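Local coordinates for T-cell surface glycoprotein CD1A1 antigen (Gallus gallus, PDB 3JVG), which probably presents lipid antigens to T cells, as a CD1-family relative of MHC class I molecules that pairs with beta-2-microglobulin, at residues Q92-C97 with R106-I111. Residues are numbered along the deposited sequence; the frame is centred on the assembly and turned at random.
Sequences QSSIGC and RTFFDI
Phe-108 lays its ring flat over Gly-96 on the neighbouring strand, with Gly-96 CA 3.8 Å from the ring centroid and 22° off the normal. Its CG sits between backbone N and carbonyl carbon (chi1 51°), which folds the ring back across the partner strand; Gly-96, lacking a side chain, lets it lie there. Ser-94 OG comes within 3.6 Å of Phe-108 CE2. On the other face of the sheet, Ile-95 and Phe-109 run side by side, and Ile-95 CD1 reaches over the ring, 3.4 Å from Phe-109 CE2. Between these two layers the strands pair antiparallel. Ser-94 and Asp-110 exchange two backbone hydrogen bonds, Asp-110 N to Ser-94 O being nearly straight (3.0 Å, 174°). Gly-96 and Phe-108 form the second hydrogen-bonded pair.

Helices 58-82 and 148-172 cover the face of Ile-95 and Phe-109 through Tyr-71, Ile-154 and Leu-158, while Trp-128 meets the Phe-109 ring edge-to-face. Cys-97 ties this hairpin to helix 148-172 by its disulfide to Cys-162. On the opposite face, Asp-110 makes a salt bridge with Arg-120, and the Gln-92 amide hydrogen-bonds to the partner protein chain. In this MHC-like platform floor, Ile-95, Phe-109 and Ile-111 make the helix-facing side mostly hydrocarbon, with the Ser-93 hydroxyl held by Tyr-71 and His-12, consistent with a lipid-binding groove; the other side mixes the Phe-108 ring with Ser-94, Asp-110 and Gln-92, which meet the partner chain.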
loop_
_atom_site.group_PDB
_atom_site.type_symbol
_atom_site.label_atom_id
_atom_site.label_comp_id
_atom_site.label_asym_id
_atom_site.label_seq_id
_atom_site.Cartn_x
_atom_site.Cartn_y
_atom_site.Cartn_z
ATOM N N GLN A 92 -13.905 1.898 -6.411
ATOM C CA GLN A 92 -13.260 1.613 -5.157
ATOM C C GLN A 92 -13.971 2.271 -3.965
ATOM O O GLN A 92 -14.655 3.334 -4.117
ATOM C CB GLN A 92 -11.775 2.037 -5.231
ATOM C CG GLN A 92 -10.981 1.408 -6.384
ATOM C CD GLN A 92 -9.774 2.263 -6.758
ATOM O OE1 GLN A 92 -9.886 3.110 -7.642
ATOM N NE2 GLN A 92 -8.663 2.136 -6.002
ATOM N N SER A 93 -13.831 1.645 -2.788
ATOM C CA SER A 93 -14.243 2.266 -1.519
ATOM C C SER A 93 -13.131 2.216 -0.529
ATOM O O SER A 93 -12.419 1.224 -0.484
ATOM C CB SER A 93 -15.400 1.539 -0.779
ATOM O OG SER A 93 -16.332 0.984 -1.619
ATOM N N SER A 94 -13.079 3.235 0.333
ATOM C CA SER A 94 -12.143 3.310 1.462
ATOM C C SER A 94 -13.024 3.743 2.614
ATOM O O SER A 94 -13.677 4.803 2.533
ATOM C CB SER A 94 -11.081 4.346 1.161
ATOM O OG SER A 94 -10.127 4.509 2.199
ATOM N N ILE A 95 -13.087 2.927 3.685
ATOM C CA ILE A 95 -14.042 3.182 4.746
ATOM C C ILE A 95 -13.370 2.926 6.064
ATOM O O ILE A 95 -12.705 1.871 6.214
ATOM C CB ILE A 95 -15.264 2.205 4.653
ATOM C CG1 ILE A 95 -15.897 2.224 3.251
ATOM C CG2 ILE A 95 -16.370 2.636 5.614
ATOM C CD1 ILE A 95 -17.143 1.261 3.131
ATOM N N GLY A 96 -13.544 3.829 7.029
ATOM C CA GLY A 96 -12.857 3.618 8.305
ATOM C C GLY A 96 -12.881 4.782 9.279
ATOM O O GLY A 96 -13.704 5.678 9.138
ATOM N N CYS A 97 -11.956 4.778 10.244
ATOM C CA CYS A 97 -11.893 5.825 11.235
ATOM C C CYS A 97 -10.499 5.871 11.752
ATOM O O CYS A 97 -9.769 4.872 11.646
ATOM C CB CYS A 97 -12.881 5.589 12.396
ATOM S SG CYS A 97 -12.640 3.964 13.241
ATOM N N ARG A 106 -11.517 10.875 13.529
ATOM C CA ARG A 106 -11.810 11.227 12.140
ATOM C C ARG A 106 -12.415 10.004 11.484
ATOM O O ARG A 106 -11.923 8.890 11.694
ATOM C CB ARG A 106 -10.570 11.715 11.392
ATOM C CG ARG A 106 -10.840 12.069 9.882
ATOM C CD ARG A 106 -9.557 12.507 9.176
ATOM N NE ARG A 106 -8.741 11.345 8.836
ATOM C CZ ARG A 106 -8.762 10.724 7.663
ATOM N NH1 ARG A 106 -9.557 11.136 6.669
ATOM N NH2 ARG A 106 -7.967 9.681 7.490
ATOM N N THR A 107 -13.495 10.191 10.718
ATOM C CA THR A 107 -14.122 9.086 10.019
ATOM C C THR A 107 -14.020 9.367 8.540
ATOM O O THR A 107 -13.873 10.519 8.139
ATOM C CB THR A 107 -15.652 8.910 10.360
ATOM O OG1 THR A 107 -16.382 10.083 9.924
ATOM C CG2 THR A 107 -15.864 8.610 11.808
ATOM N N PHE A 108 -14.089 8.318 7.721
ATOM C CA PHE A 108 -14.063 8.512 6.286
ATOM C C PHE A 108 -14.877 7.457 5.603
ATOM O O PHE A 108 -14.913 6.300 6.056
ATOM C CB PHE A 108 -12.623 8.532 5.724
ATOM C CG PHE A 108 -11.754 7.359 6.158
ATOM C CD1 PHE A 108 -11.036 7.415 7.327
ATOM C CD2 PHE A 108 -11.614 6.240 5.334
ATOM C CE1 PHE A 108 -10.224 6.366 7.720
ATOM C CE2 PHE A 108 -10.777 5.184 5.674
ATOM C CZ PHE A 108 -10.087 5.224 6.906
ATOM N N PHE A 109 -15.562 7.852 4.532
ATOM C CA PHE A 109 -16.249 6.856 3.723
ATOM C C PHE A 109 -16.308 7.517 2.342
ATOM O O PHE A 109 -17.118 8.423 2.114
ATOM C CB PHE A 109 -17.654 6.549 4.305
ATOM C CG PHE A 109 -18.474 5.485 3.546
ATOM C CD1 PHE A 109 -19.705 5.072 4.078
ATOM C CD2 PHE A 109 -18.025 4.882 2.382
ATOM C CE1 PHE A 109 -20.490 4.083 3.448
ATOM C CE2 PHE A 109 -18.782 3.923 1.729
ATOM C CZ PHE A 109 -20.042 3.516 2.265
ATOM N N ASP A 110 -15.379 7.077 1.480
ATOM C CA ASP A 110 -15.201 7.603 0.150
ATOM C C ASP A 110 -15.362 6.485 -0.886
ATOM O O ASP A 110 -14.905 5.331 -0.689
ATOM C CB ASP A 110 -13.806 8.212 -0.020
ATOM C CG ASP A 110 -13.594 9.443 0.854
ATOM O OD1 ASP A 110 -13.200 9.274 2.011
ATOM O OD2 ASP A 110 -13.772 10.592 0.355
ATOM N N ILE A 111 -16.007 6.848 -1.983
ATOM C CA ILE A 111 -16.076 6.037 -3.161
ATOM C C ILE A 111 -15.346 6.706 -4.324
ATOM O O ILE A 111 -15.461 7.930 -4.574
ATOM C CB ILE A 111 -17.509 5.673 -3.436
ATOM C CG1 ILE A 111 -18.042 4.887 -2.184
ATOM C CG2 ILE A 111 -17.623 4.912 -4.728
ATOM C CD1 ILE A 111 -19.491 4.726 -2.123
#